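Local coordinates for protein polyphenol oxidase, chloroplastic (Malus domestica, PDB 6ELV) that catalyses the oxidation of mono- and o-diphenols to o-diquinones, and is represented here by its separately expressed C-terminal domain, at residues F17-L21 with V134-I139; V29-K35 with I139-F143; E45-I51 with I103-T109. All coordinates share one frame; numbering follows the deposited sequence.

Contact 1. Residues F17-L21 with V134-I139; sequences FPISL and VKIGGI
The Phe17 ring is held between two isoleucines: Ile139 CG1 lies over one face, and Ile19 CG2, from the segment of Phe17 itself, sits 4.3 Å from the ring plane on the opposite face, offset toward the rim. Ring atom CZ of Phe17 comes 3.7 Å from the terminal methyl CD1 of Ile139, the two side chains slanting past each other. Near the plane, the ring edge meets a backbone carbonyl, with Phe17 CD2 3.6 Å from Ile136 O, and CE2 runs beside the CG2 methyl of Ile136. That carbonyl is heavily used: it accepts the N-H of Ile19 and also takes a CA-H...O contact from Pro18 CA at 3.1 Å.

The N-H of Ile136 returns a bond to Ile19 O (2.8 Å), completing an antiparallel hydrogen-bonded pair. Residues 19-20 thus add a short edge strand to the four-stranded antiparallel sheet of a beta sandwich. Along its other edge strand 135-142 pairs with strand 48-57, where Gly137 and Gly138 both lie opposite Glu52, a classic beta bulge. Leu21 and Ile136 both pack on Leu127 and Phe64 of the second sheet.

A cis peptide bond joins Phe17 to Pro18, whose ring lies alongside the aliphatic part of Lys135, with Pro18 CB 3.6 Å from Lys135 CE. The lysine starts out with CG anti to the backbone N (chi1 166°), then bends at its last two torsions, and its NZ bonds to Gly53 O. At the far end, Leu21 N reaches Val134 O in an almost straight bond (177° at the hydrogen). A water donates to Leu21 O at 2.6 Å and accepts from Val134 N, while Leu21 CB packs on Val134 CG1.

Contact 2. Residues V29-K35 with I139-F143; sequences VKRPKQK and IKIEF
Ile139 starts this side-chain seam with its CG2 methyl, which meets Val29 CG2 with the two side chains roughly perpendicular. Val29 belongs to strand 25-30 of one sheet of the beta sandwich and residues 139-142 to the other, so the apolar side chains meet between sheets rather than along one. Lys140 points away from Val29, and its NZ forms a salt bridge with Glu142 OE1 at 3.0 Å, approaching from above the carboxylate plane.

Ile141 fills the centre. With CG1 beside its backbone N and CG2 anti to it (chi1 -60°), the side chain forks: Ile141 CG1 lies 3.7 Å from Val29 CG1, and Ile141 CG2 an equal 3.7 Å from Pro32 CD. Its backbone N donates to a water that in turn donates to Lys30 O at 2.7 Å, bridging the two backbones. Beside it, the Arg31 side chain starts away from segment 139-143; its NE forms a salt bridge with Glu47, and its NH1 bonds to the backbone O of Asp120, a calcium ligand.

The side chain of Phe143, the last modelled residue, crosses Pro32 at about a right angle, Pro32 CB coming 3.5 Å from Phe143 CE2. Gln34 OE1 lies near the ring edge, its amide plane turned 70° from the ring. Lys35, its NZ bonded to Lys39 O and Ala41 O, places CE in the ring plane, 3.8 Å from Phe143 CZ.

Contact 3. Residues E45-I51 with I103-T109; sequences EEEILVI and ILRLGLT
Strands 48-51 and 103-107 run antiparallel, their axes 4.5 Å apart at closest approach with 162° between directions, and the hydrogen-bonded pairs Leu49-Leu106 and Ile51-Leu104 each exchange two backbone bonds. On the face carrying Ile48, Val50 and Arg105, Ile48 CG2 rests 3.7 Å from Arg105 CB. Val50 CG1, anti to the backbone N (chi1 -175°), meets Ile103 CD1 at 3.5 Å. The same Ile103 methyl lies over one face of the Arg105 guanidinium, toward its rim.

The other face looks into the beta sandwich. There Ile51 CD1 and Leu104 CD2 lie side by side, and Leu108, just beyond the strand, packs CD1 against Leu49 CB at 3.9 Å. Val66 of the opposing sheet touches Leu49, Ile51, Leu104 and Leu106. Strand 99-107 is the outermost of its sheet and leads through Leu108 into helix 109-115.

Polar groups clasp this transition. Glu47 O accepts the N-H of Leu108 at 2.8 Å. The Glu46 chain, bent at chi2 (70°), brings OE2 over Gly107 to accept from Thr109 N at 3.0 Å, the donor standing above the carboxylate plane. Thr109 OG1 in turn accepts the N-H of the next residue, Glu47, at 3.0 Å. A water joins that hydroxyl to Glu47 OE1, in the carboxylate that also holds Arg31.

In the fold
Along the chain the first segments come in the order 17-21, 29-35 and 45-51; 103-109 follows, then 134-139 and 139-143, which share Ile139. Contacts 1 and 2 therefore lie along one strand, 135-142, with centres about 18 Å apart. Contact 3 is about 10 Å from contact 2 and about 17 Å from contact 1, centre to centre. Contacts 1 and 3 are the two outer strand pairs of the four-stranded sheet, joined through the pairing of 135-142 with 48-57, whereas contact 2 spans the two sheets. Contacts 1 and 2 hold the last modelled strand of this C-terminal domain to early parts of the chain, while contact 3 joins two strands from its middle.

Contact 1. Residues F17-L21 with V134-I139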
ATOM      1  N   PHE A  17      10.956  -0.569  -5.787  1.00 17.11           N
ATOM      2  CA  PHE A  17      10.509   0.810  -5.549  1.00 15.32           C
ATOM      3  C   PHE A  17      11.742   1.696  -5.394  1.00 15.33           C
ATOM      4  O   PHE A  17      12.748   1.230  -4.876  1.00 18.33           O
ATOM      5  CB  PHE A  17       9.650   0.891  -4.278  1.00 14.97           C
ATOM      6  CG  PHE A  17       8.336   0.178  -4.392  1.00 13.50           C
ATOM      7  CD1 PHE A  17       8.244  -1.179  -4.129  1.00 15.43           C
ATOM      8  CD2 PHE A  17       7.193   0.852  -4.756  1.00 12.77           C
ATOM      9  CE1 PHE A  17       7.047  -1.844  -4.250  1.00 15.22           C
ATOM     10  CE2 PHE A  17       5.988   0.185  -4.873  1.00 12.96           C
ATOM     11  CZ  PHE A  17       5.918  -1.165  -4.625  1.00 13.70           C
ATOM     12  N   PRO A  18      11.675   2.975  -5.816  1.00 13.13           N
ATOM     13  CA  PRO A  18      10.522   3.658  -6.416  1.00 12.38           C
ATOM     14  C   PRO A  18      10.126   3.119  -7.780  1.00 11.41           C
ATOM     15  O   PRO A  18      10.980   2.665  -8.550  1.00 11.53           O
ATOM     16  CB  PRO A  18      11.006   5.105  -6.564  1.00 12.63           C
ATOM     17  CG  PRO A  18      12.084   5.246  -5.569  1.00 14.10           C
ATOM     18  CD  PRO A  18      12.776   3.916  -5.557  1.00 14.40           C
ATOM     19  N   ILE A  19       8.830   3.191  -8.069  1.00 11.27           N
ATOM     20  CA  ILE A  19       8.271   2.720  -9.327  1.00 11.14           C
ATOM     21  C   ILE A  19       7.253   3.727  -9.832  1.00  9.72           C
ATOM     22  O   ILE A  19       6.620   4.441  -9.053  1.00 11.24           O
ATOM     23  CB  ILE A  19       7.527   1.369  -9.211  1.00 14.08           C
ATOM     24  CG1 ILE A  19       6.354   1.469  -8.244  1.00 16.36           C
ATOM     25  CG2 ILE A  19       8.429   0.247  -8.834  1.00 18.61           C
ATOM     26  CD1 ILE A  19       5.156   0.768  -8.725  1.00 22.74           C
ATOM     27  N   SER A  20       7.083   3.762 -11.146  1.00 10.32           N
ATOM     28  CA  SER A  20       5.965   4.453 -11.771  0.50  9.22           C
ATOM     29  C   SER A  20       4.770   3.506 -11.801  1.00  9.46           C
ATOM     30  O   SER A  20       4.885   2.372 -12.280  1.00 11.72           O
ATOM     31  CB  SER A  20       6.333   4.849 -13.199  0.50 11.96           C
ATOM     32  OG  SER A  20       5.166   5.128 -13.949  0.50 12.84           O
ATOM     33  N   LEU A  21       3.630   3.958 -11.283  1.00  8.25           N
ATOM     34  CA  LEU A  21       2.445   3.104 -11.183  1.00  8.16           C
ATOM     35  C   LEU A  21       1.620   3.173 -12.471  1.00  8.40           C
ATOM     36  O   LEU A  21       0.519   3.722 -12.525  1.00 10.51           O
ATOM     37  CB  LEU A  21       1.627   3.488  -9.964  1.00  8.35           C
ATOM     38  CG  LEU A  21       0.523   2.493  -9.620  1.00  8.91           C
ATOM     39  CD1 LEU A  21       1.080   1.133  -9.165  1.00  9.63           C
ATOM     40  CD2 LEU A  21      -0.408   3.078  -8.582  1.00  9.71           C
ATOM     41  N   VAL A 134       1.852   8.650 -11.543  1.00  9.49           N
ATOM     42  CA  VAL A 134       2.288   8.784 -10.162  1.00  9.74           C
ATOM     43  C   VAL A 134       3.457   7.842  -9.913  1.00  8.87           C
ATOM     44  O   VAL A 134       3.498   6.722 -10.434  1.00 10.23           O
ATOM     45  CB  VAL A 134       1.106   8.566  -9.189  1.00 10.43           C
ATOM     46  CG1 VAL A 134       0.575   7.147  -9.260  1.00 11.29           C
ATOM     47  CG2 VAL A 134       1.504   8.912  -7.760  1.00 10.96           C
ATOM     48  N   LYS A 135       4.412   8.314  -9.117  1.00  9.09           N
ATOM     49  CA  LYS A 135       5.518   7.524  -8.602  1.00  9.33           C
ATOM     50  C   LYS A 135       5.198   7.111  -7.174  1.00  8.75           C
ATOM     51  O   LYS A 135       4.660   7.898  -6.389  1.00 10.30           O
ATOM     52  CB  LYS A 135       6.821   8.334  -8.613  1.00 10.98           C
ATOM     53  CG  LYS A 135       7.957   7.718  -7.792  1.00 17.40           C
ATOM     54  CD  LYS A 135       9.137   8.660  -7.629  1.00 18.44           C
ATOM     55  CE  LYS A 135       9.849   8.465  -6.308  1.00 22.18           C
ATOM     56  NZ  LYS A 135       9.206   9.184  -5.163  1.00 22.98           N
ATOM     57  N   ILE A 136       5.526   5.868  -6.846  1.00  8.63           N
ATOM     58  CA  ILE A 136       5.409   5.334  -5.495  1.00  9.61           C
ATOM     59  C   ILE A 136       6.826   5.092  -4.988  1.00  9.11           C
ATOM     60  O   ILE A 136       7.581   4.323  -5.596  1.00 10.41           O
ATOM     61  CB  ILE A 136       4.611   4.020  -5.486  1.00 10.30           C
ATOM     62  CG1 ILE A 136       3.265   4.158  -6.209  1.00 10.55           C
ATOM     63  CG2 ILE A 136       4.458   3.519  -4.049  1.00 12.05           C
ATOM     64  CD1 ILE A 136       2.314   5.116  -5.549  1.00 12.28           C
ATOM     65  N   GLY A 137       7.190   5.739  -3.882  1.00  9.35           N
ATOM     66  CA  GLY A 137       8.543   5.679  -3.362  1.00 11.05           C
ATOM     67  C   GLY A 137       8.882   4.406  -2.614  1.00 12.24           C
ATOM     68  O   GLY A 137      10.007   3.911  -2.724  1.00 14.93           O
ATOM     69  N   GLY A 138       7.937   3.878  -1.843  1.00 12.66           N
ATOM     70  CA  GLY A 138       8.172   2.667  -1.065  1.00 14.45           C
ATOM     71  C   GLY A 138       6.920   2.302  -0.300  1.00 12.81           C
ATOM     72  O   GLY A 138       5.952   3.065  -0.249  1.00 13.29           O
ATOM     73  N   ILE A 139       6.936   1.100   0.277  1.00 12.92           N
ATOM     74  CA  ILE A 139       5.801   0.593   1.044  1.00 12.32           C
ATOM     75  C   ILE A 139       6.331  -0.153   2.266  1.00 10.38           C
ATOM     76  O   ILE A 139       7.239  -0.981   2.147  1.00 12.47           O
ATOM     77  CB  ILE A 139       4.886  -0.338   0.212  1.00 13.26           C
ATOM     78  CG1 ILE A 139       4.429   0.279  -1.116  1.00 15.82           C
ATOM     79  CG2 ILE A 139       3.663  -0.720   1.004  1.00 13.63           C
ATOM     80  CD1 ILE A 139       3.477  -0.617  -1.911  1.00 17.32           C
TER
HETATM   81  O   HOH W   1       2.830   6.448 -13.693  1.00 23.51           O
HETATM   82  O   HOH W   2       0.534   6.328 -12.907  1.00 16.84           O

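Contact 2. Residues V29-K35 with I139-F143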
ATOM      1  N   VAL A  29       4.860  -7.396   1.501  1.00  9.21           N
ATOM      2  CA  VAL A  29       5.272  -6.415   2.500  1.00  9.75           C
ATOM      3  C   VAL A  29       5.333  -7.105   3.857  1.00  9.16           C
ATOM      4  O   VAL A  29       4.355  -7.720   4.293  1.00  9.68           O
ATOM      5  CB  VAL A  29       4.318  -5.205   2.525  1.00  9.85           C
ATOM      6  CG1 VAL A  29       4.817  -4.155   3.502  1.00 10.97           C
ATOM      7  CG2 VAL A  29       4.193  -4.611   1.134  1.00  9.95           C
ATOM      8  N   LYS A  30       6.476  -6.999   4.521  1.00  9.97           N
ATOM      9  CA  LYS A  30       6.628  -7.603   5.837  1.00 10.81           C
ATOM     10  C   LYS A  30       5.852  -6.819   6.884  1.00  9.86           C
ATOM     11  O   LYS A  30       5.781  -5.583   6.843  1.00 10.96           O
ATOM     12  CB  LYS A  30       8.102  -7.634   6.221  1.00 12.47           C
ATOM     13  CG  LYS A  30       8.926  -8.538   5.342  1.00 15.62           C
ATOM     14  CD  LYS A  30      10.379  -8.501   5.757  1.00 21.11           C
ATOM     15  CE  LYS A  30      11.225  -9.364   4.837  1.00 24.35           C
ATOM     16  NZ  LYS A  30      12.680  -9.133   5.045  1.00 28.13           N
ATOM     17  N   ARG A  31       5.262  -7.550   7.824  1.00  9.91           N
ATOM     18  CA  ARG A  31       4.669  -6.941   8.997  1.00 10.41           C
ATOM     19  C   ARG A  31       5.780  -6.485   9.935  1.00 11.17           C
ATOM     20  O   ARG A  31       6.948  -6.826   9.734  1.00 12.51           O
ATOM     21  CB  ARG A  31       3.692  -7.918   9.640  1.00 11.01           C
ATOM     22  CG  ARG A  31       2.478  -8.150   8.764  1.00 11.23           C
ATOM     23  CD  ARG A  31       1.555  -9.148   9.398  1.00 11.48           C
ATOM     24  NE  ARG A  31       0.866  -8.571  10.543  1.00 10.68           N
ATOM     25  CZ  ARG A  31       0.204  -9.282  11.443  1.00 10.53           C
ATOM     26  NH1 ARG A  31       0.186 -10.614  11.367  1.00 11.76           N
ATOM     27  NH2 ARG A  31      -0.423  -8.664  12.430  1.00 11.53           N
ATOM     28  N   PRO A  32       5.457  -5.677  10.951  1.00 11.90           N
ATOM     29  CA  PRO A  32       6.504  -5.159  11.836  1.00 12.62           C
ATOM     30  C   PRO A  32       7.240  -6.285  12.549  1.00 12.51           C
ATOM     31  O   PRO A  32       6.677  -7.338  12.858  1.00 12.92           O
ATOM     32  CB  PRO A  32       5.728  -4.278  12.825  1.00 14.48           C
ATOM     33  CG  PRO A  32       4.490  -3.886  12.075  1.00 14.19           C
ATOM     34  CD  PRO A  32       4.140  -5.114  11.298  1.00 12.66           C
ATOM     35  N   LYS A  33       8.518  -6.032  12.825  1.00 14.03           N
ATOM     36  CA  LYS A  33       9.408  -7.070  13.344  1.00 14.97           C
ATOM     37  C   LYS A  33       8.899  -7.697  14.642  1.00 13.79           C
ATOM     38  O   LYS A  33       9.110  -8.894  14.875  1.00 15.17           O
ATOM     39  CB  LYS A  33      10.803  -6.481  13.547  1.00 18.40           C
ATOM     40  CG  LYS A  33      10.815  -5.239  14.424  1.00 22.27           C
ATOM     41  CD  LYS A  33      12.183  -4.568  14.443  1.00 25.58           C
ATOM     42  CE  LYS A  33      12.179  -3.310  15.307  1.00 27.51           C
ATOM     43  NZ  LYS A  33      13.427  -2.504  15.150  1.00 28.49           N
ATOM     44  N   GLN A  34       8.230  -6.914  15.495  1.00 13.65           N
ATOM     45  CA  GLN A  34       7.736  -7.446  16.764  1.00 14.97           C
ATOM     46  C   GLN A  34       6.700  -8.538  16.553  1.00 14.90           C
ATOM     47  O   GLN A  34       6.531  -9.404  17.418  1.00 16.41           O
ATOM     48  CB  GLN A  34       7.131  -6.328  17.616  1.00 18.48           C
ATOM     49  CG  GLN A  34       8.125  -5.302  18.127  1.00 22.47           C
ATOM     50  CD  GLN A  34       8.286  -4.125  17.185  1.00 25.84           C
ATOM     51  OE1 GLN A  34       7.812  -4.145  16.044  1.00 25.42           O
ATOM     52  NE2 GLN A  34       8.955  -3.088  17.662  1.00 28.15           N
ATOM     53  N   LYS A  35       6.013  -8.525  15.411  1.00 16.07           N
ATOM     54  CA  LYS A  35       5.029  -9.556  15.124  1.00 17.43           C
ATOM     55  C   LYS A  35       5.660 -10.907  14.814  1.00 18.22           C
ATOM     56  O   LYS A  35       4.962 -11.919  14.889  1.00 18.06           O
ATOM     57  CB  LYS A  35       4.141  -9.138  13.951  1.00 19.49           C
ATOM     58  CG  LYS A  35       3.216  -7.972  14.227  1.00 20.07           C
ATOM     59  CD  LYS A  35       2.165  -8.320  15.262  1.00 20.48           C
ATOM     60  CE  LYS A  35       1.110  -7.235  15.332  1.00 20.84           C
ATOM     61  NZ  LYS A  35       0.043  -7.549  16.311  1.00 20.23           N
ATOM     62  N   ILE A 139       6.936   1.100   0.277  1.00 12.92           N
ATOM     63  CA  ILE A 139       5.801   0.593   1.044  1.00 12.32           C
ATOM     64  C   ILE A 139       6.331  -0.153   2.266  1.00 10.38           C
ATOM     65  O   ILE A 139       7.239  -0.981   2.147  1.00 12.47           O
ATOM     66  CB  ILE A 139       4.886  -0.338   0.212  1.00 13.26           C
ATOM     67  CG1 ILE A 139       4.429   0.279  -1.116  1.00 15.82           C
ATOM     68  CG2 ILE A 139       3.663  -0.720   1.004  1.00 13.63           C
ATOM     69  CD1 ILE A 139       3.477  -0.617  -1.911  1.00 17.32           C
ATOM     70  N   LYS A 140       5.741   0.104   3.432  1.00  9.38           N
ATOM     71  CA  LYS A 140       6.116  -0.611   4.639  1.00  9.21           C
ATOM     72  C   LYS A 140       4.902  -0.676   5.552  1.00  8.56           C
ATOM     73  O   LYS A 140       3.898   0.003   5.333  1.00  9.32           O
ATOM     74  CB  LYS A 140       7.280   0.069   5.352  1.00 12.17           C
ATOM     75  CG  LYS A 140       6.946   1.451   5.861  1.00 15.52           C
ATOM     76  CD  LYS A 140       8.140   2.132   6.493  1.00 18.69           C
ATOM     77  CE  LYS A 140       7.770   3.529   6.969  1.00 21.37           C
ATOM     78  NZ  LYS A 140       8.867   4.143   7.752  1.00 24.23           N
ATOM     79  N   ILE A 141       5.011  -1.504   6.588  1.00  8.92           N
ATOM     80  CA  ILE A 141       4.012  -1.584   7.646  1.00  8.82           C
ATOM     81  C   ILE A 141       4.699  -1.273   8.964  1.00 10.31           C
ATOM     82  O   ILE A 141       5.793  -1.780   9.235  1.00 11.26           O
ATOM     83  CB  ILE A 141       3.319  -2.960   7.690  1.00  9.00           C
ATOM     84  CG1 ILE A 141       2.607  -3.232   6.363  1.00 10.24           C
ATOM     85  CG2 ILE A 141       2.350  -3.044   8.859  1.00 10.39           C
ATOM     86  CD1 ILE A 141       2.156  -4.669   6.204  1.00 11.37           C
ATOM     87  N   GLU A 142       4.074  -0.432   9.775  1.00  9.97           N
ATOM     88  CA  GLU A 142       4.684  -0.066  11.044  1.00 12.77           C
ATOM     89  C   GLU A 142       3.612   0.292  12.061  1.00 12.53           C
ATOM     90  O   GLU A 142       2.423   0.370  11.758  1.00 14.88           O
ATOM     91  CB  GLU A 142       5.706   1.054  10.870  1.00 17.36           C
ATOM     92  CG  GLU A 142       5.116   2.344  10.392  1.00 19.75           C
ATOM     93  CD  GLU A 142       6.179   3.382  10.117  1.00 23.39           C
ATOM     94  OE1 GLU A 142       7.381   3.035  10.129  1.00 25.47           O
ATOM     95  OE2 GLU A 142       5.809   4.544   9.894  1.00 23.30           O
ATOM     96  N   PHE A 143       4.062   0.490  13.295  1.00 16.26           N
ATOM     97  CA  PHE A 143       3.245   1.094  14.344  1.00 19.75           C
ATOM     98  C   PHE A 143       3.572   2.584  14.464  1.00 21.72           C
ATOM     99  O   PHE A 143       4.662   3.029  14.092  1.00 25.37           O
ATOM    100  CB  PHE A 143       3.459   0.398  15.689  1.00 20.50           C
ATOM    101  CG  PHE A 143       3.163  -1.060  15.658  1.00 20.74           C
ATOM    102  CD1 PHE A 143       1.856  -1.502  15.635  1.00 20.68           C
ATOM    103  CD2 PHE A 143       4.188  -1.981  15.637  1.00 23.88           C
ATOM    104  CE1 PHE A 143       1.571  -2.846  15.591  1.00 24.83           C
ATOM    105  CE2 PHE A 143       3.914  -3.328  15.603  1.00 25.06           C
ATOM    106  CZ  PHE A 143       2.603  -3.766  15.575  1.00 25.51           C
TER
HETATM  107  O   HOH W   3       7.265  -3.415   6.227  1.00 10.87           O

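Contact 3. Residues E45-I51 with I103-T109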
ATOM      1  N   GLU A  45      -2.578  -1.148  19.491  1.00 19.62           N
ATOM      2  CA  GLU A  45      -2.070  -0.107  18.619  1.00 19.20           C
ATOM      3  C   GLU A  45      -2.475  -0.471  17.198  1.00 16.84           C
ATOM      4  O   GLU A  45      -2.563  -1.650  16.860  1.00 19.61           O
ATOM      5  CB  GLU A  45      -0.536  -0.041  18.678  1.00 21.67           C
ATOM      6  CG  GLU A  45       0.058   0.298  20.039  1.00 26.77           C
ATOM      7  CD  GLU A  45       1.580   0.299  20.015  1.00 30.55           C
ATOM      8  OE1 GLU A  45       2.195  -0.152  21.004  1.00 34.21           O
ATOM      9  OE2 GLU A  45       2.161   0.745  19.000  1.00 30.83           O
ATOM     10  N   GLU A  46      -2.738   0.524  16.366  1.00 13.54           N
ATOM     11  CA  GLU A  46      -3.090   0.234  14.982  1.00 11.27           C
ATOM     12  C   GLU A  46      -1.844  -0.157  14.201  1.00  9.83           C
ATOM     13  O   GLU A  46      -0.796   0.491  14.307  1.00 11.82           O
ATOM     14  CB  GLU A  46      -3.724   1.469  14.347  1.00 12.23           C
ATOM     15  CG  GLU A  46      -4.262   1.230  12.955  1.00 11.67           C
ATOM     16  CD  GLU A  46      -5.499   0.354  12.927  1.00 10.93           C
ATOM     17  OE1 GLU A  46      -6.284   0.429  13.899  1.00 13.86           O
ATOM     18  OE2 GLU A  46      -5.688  -0.380  11.942  1.00 11.66           O
ATOM     19  N   GLU A  47      -1.967  -1.207  13.395  1.00  9.05           N
ATOM     20  CA  GLU A  47      -0.921  -1.596  12.464  1.00  8.76           C
ATOM     21  C   GLU A  47      -1.186  -0.843  11.166  1.00  8.92           C
ATOM     22  O   GLU A  47      -2.275  -0.960  10.598  1.00 11.20           O
ATOM     23  CB  GLU A  47      -0.989  -3.112  12.279  1.00 10.22           C
ATOM     24  CG  GLU A  47       0.143  -3.700  11.477  1.00 11.25           C
ATOM     25  CD  GLU A  47       0.205  -5.220  11.504  1.00 12.18           C
ATOM     26  OE1 GLU A  47      -0.504  -5.848  12.320  1.00 13.11           O
ATOM     27  OE2 GLU A  47       0.956  -5.783  10.687  1.00 13.01           O
ATOM     28  N   ILE A  48      -0.210  -0.060  10.722  1.00  9.06           N
ATOM     29  CA  ILE A  48      -0.410   0.938   9.678  1.00  9.76           C
ATOM     30  C   ILE A  48       0.395   0.586   8.431  1.00  8.80           C
ATOM     31  O   ILE A  48       1.614   0.410   8.507  1.00  9.36           O
ATOM     32  CB  ILE A  48      -0.033   2.341  10.199  1.00 12.74           C
ATOM     33  CG1 ILE A  48      -0.898   2.637  11.433  1.00 16.11           C
ATOM     34  CG2 ILE A  48      -0.160   3.377   9.098  1.00 12.74           C
ATOM     35  CD1 ILE A  48      -1.133   4.032  11.770  1.00 20.40           C
ATOM     36  N   LEU A  49      -0.280   0.525   7.282  1.00  8.52           N
ATOM     37  CA  LEU A  49       0.379   0.442   5.983  1.00  8.35           C
ATOM     38  C   LEU A  49       0.754   1.853   5.541  1.00  8.51           C
ATOM     39  O   LEU A  49      -0.100   2.745   5.509  1.00  9.56           O
ATOM     40  CB  LEU A  49      -0.591  -0.176   4.979  1.00  9.45           C
ATOM     41  CG  LEU A  49      -0.114  -0.329   3.539  1.00 10.52           C
ATOM     42  CD1 LEU A  49       1.101  -1.238   3.466  1.00 10.47           C
ATOM     43  CD2 LEU A  49      -1.242  -0.881   2.693  1.00 13.42           C
ATOM     44  N   VAL A  50       2.025   2.055   5.205  1.00  9.27           N
ATOM     45  CA  VAL A  50       2.562   3.363   4.844  1.00 11.14           C
ATOM     46  C   VAL A  50       3.066   3.288   3.414  1.00 12.86           C
ATOM     47  O   VAL A  50       3.970   2.504   3.103  1.00 14.65           O
ATOM     48  CB  VAL A  50       3.686   3.800   5.794  1.00 13.30           C
ATOM     49  CG1 VAL A  50       4.148   5.220   5.456  1.00 16.23           C
ATOM     50  CG2 VAL A  50       3.226   3.708   7.233  1.00 14.12           C
ATOM     51  N   ILE A  51       2.476   4.089   2.544  1.00 12.04           N
ATOM     52  CA  ILE A  51       2.931   4.233   1.171  1.00 12.68           C
ATOM     53  C   ILE A  51       3.629   5.571   1.097  1.00 11.66           C
ATOM     54  O   ILE A  51       2.990   6.616   1.249  1.00 10.76           O
ATOM     55  CB  ILE A  51       1.757   4.139   0.200  1.00 13.70           C
ATOM     56  CG1 ILE A  51       1.086   2.800   0.448  1.00 15.95           C
ATOM     57  CG2 ILE A  51       2.230   4.259  -1.238  1.00 13.30           C
ATOM     58  CD1 ILE A  51      -0.186   2.646  -0.232  1.00 17.43           C
ATOM     59  N   ILE A 103       2.325  11.100   1.213  1.00 10.86           N
ATOM     60  CA  ILE A 103       2.313   9.807   1.884  1.00 10.71           C
ATOM     61  C   ILE A 103       0.858   9.407   2.060  1.00 11.05           C
ATOM     62  O   ILE A 103      -0.037  10.255   2.086  1.00 16.09           O
ATOM     63  CB  ILE A 103       3.031   9.957   3.246  1.00 13.27           C
ATOM     64  CG1 ILE A 103       3.249   8.626   3.971  1.00 16.16           C
ATOM     65  CG2 ILE A 103       2.271  10.916   4.134  1.00 16.75           C
ATOM     66  CD1 ILE A 103       4.379   8.724   4.953  1.00 19.61           C
ATOM     67  N   LEU A 104       0.618   8.103   2.145  1.00  9.02           N
ATOM     68  CA  LEU A 104      -0.699   7.580   2.471  1.00  8.62           C
ATOM     69  C   LEU A 104      -0.530   6.553   3.576  1.00  7.86           C
ATOM     70  O   LEU A 104       0.307   5.656   3.452  1.00  9.05           O
ATOM     71  CB  LEU A 104      -1.362   6.924   1.253  1.00  9.28           C
ATOM     72  CG  LEU A 104      -2.768   6.353   1.483  1.00  9.71           C
ATOM     73  CD1 LEU A 104      -3.792   7.447   1.730  1.00 12.37           C
ATOM     74  CD2 LEU A 104      -3.189   5.450   0.338  1.00 11.57           C
ATOM     75  N   ARG A 105      -1.338   6.666   4.626  1.00  7.61           N
ATOM     76  CA  ARG A 105      -1.319   5.712   5.732  1.00  7.53           C
ATOM     77  C   ARG A 105      -2.700   5.098   5.891  1.00  7.45           C
ATOM     78  O   ARG A 105      -3.699   5.823   5.982  1.00  7.64           O
ATOM     79  CB  ARG A 105      -0.902   6.382   7.043  1.00  8.20           C
ATOM     80  CG  ARG A 105       0.493   6.954   7.005  1.00  9.90           C
ATOM     81  CD  ARG A 105       0.936   7.427   8.386  1.00 12.68           C
ATOM     82  NE  ARG A 105       2.256   8.056   8.362  1.00 18.06           N
ATOM     83  CZ  ARG A 105       2.484   9.326   8.030  1.00 21.85           C
ATOM     84  NH1 ARG A 105       1.475  10.115   7.687  1.00 23.38           N
ATOM     85  NH2 ARG A 105       3.719   9.814   8.038  1.00 25.95           N
ATOM     86  N   LEU A 106      -2.748   3.760   5.946  1.00  7.29           N
ATOM     87  CA  LEU A 106      -3.996   3.008   6.005  1.00  7.48           C
ATOM     88  C   LEU A 106      -3.969   2.033   7.180  1.00  7.59           C
ATOM     89  O   LEU A 106      -2.996   1.300   7.373  1.00  8.68           O
ATOM     90  CB  LEU A 106      -4.202   2.208   4.711  1.00  7.79           C
ATOM     91  CG  LEU A 106      -4.215   3.034   3.422  1.00  8.15           C
ATOM     92  CD1 LEU A 106      -4.386   2.109   2.221  1.00  9.07           C
ATOM     93  CD2 LEU A 106      -5.309   4.076   3.456  1.00  8.93           C
ATOM     94  N   GLY A 107      -5.050   1.992   7.955  1.00  7.94           N
ATOM     95  CA  GLY A 107      -5.118   1.040   9.062  1.00  8.49           C
ATOM     96  C   GLY A 107      -5.376  -0.378   8.576  1.00  8.11           C
ATOM     97  O   GLY A 107      -6.271  -0.617   7.752  1.00  9.04           O
ATOM     98  N   LEU A 108      -4.606  -1.335   9.119  1.00  8.25           N
ATOM     99  CA  LEU A 108      -4.703  -2.736   8.722  1.00  8.71           C
ATOM    100  C   LEU A 108      -5.252  -3.678   9.782  1.00  8.68           C
ATOM    101  O   LEU A 108      -5.536  -4.829   9.451  1.00  9.18           O
ATOM    102  CB  LEU A 108      -3.335  -3.295   8.329  1.00  9.85           C
ATOM    103  CG  LEU A 108      -2.666  -2.700   7.105  1.00 10.74           C
ATOM    104  CD1 LEU A 108      -1.408  -3.503   6.838  1.00 13.59           C
ATOM    105  CD2 LEU A 108      -3.592  -2.704   5.888  1.00 13.51           C
ATOM    106  N   THR A 109      -5.379  -3.268  11.041  1.00  8.59           N
ATOM    107  CA  THR A 109      -5.654  -4.243  12.095  1.00  9.47           C
ATOM    108  C   THR A 109      -6.950  -5.009  11.837  1.00  9.23           C
ATOM    109  O   THR A 109      -6.968  -6.249  11.859  1.00  9.86           O
ATOM    110  CB  THR A 109      -5.626  -3.556  13.461  1.00 10.54           C
ATOM    111  OG1 THR A 109      -4.283  -3.124  13.715  1.00 10.94           O
ATOM    112  CG2 THR A 109      -6.078  -4.513  14.563  1.00 12.51           C
TER
HETATM  113  O   HOH W   4      -2.832  -5.617  13.687  1.00 16.19           O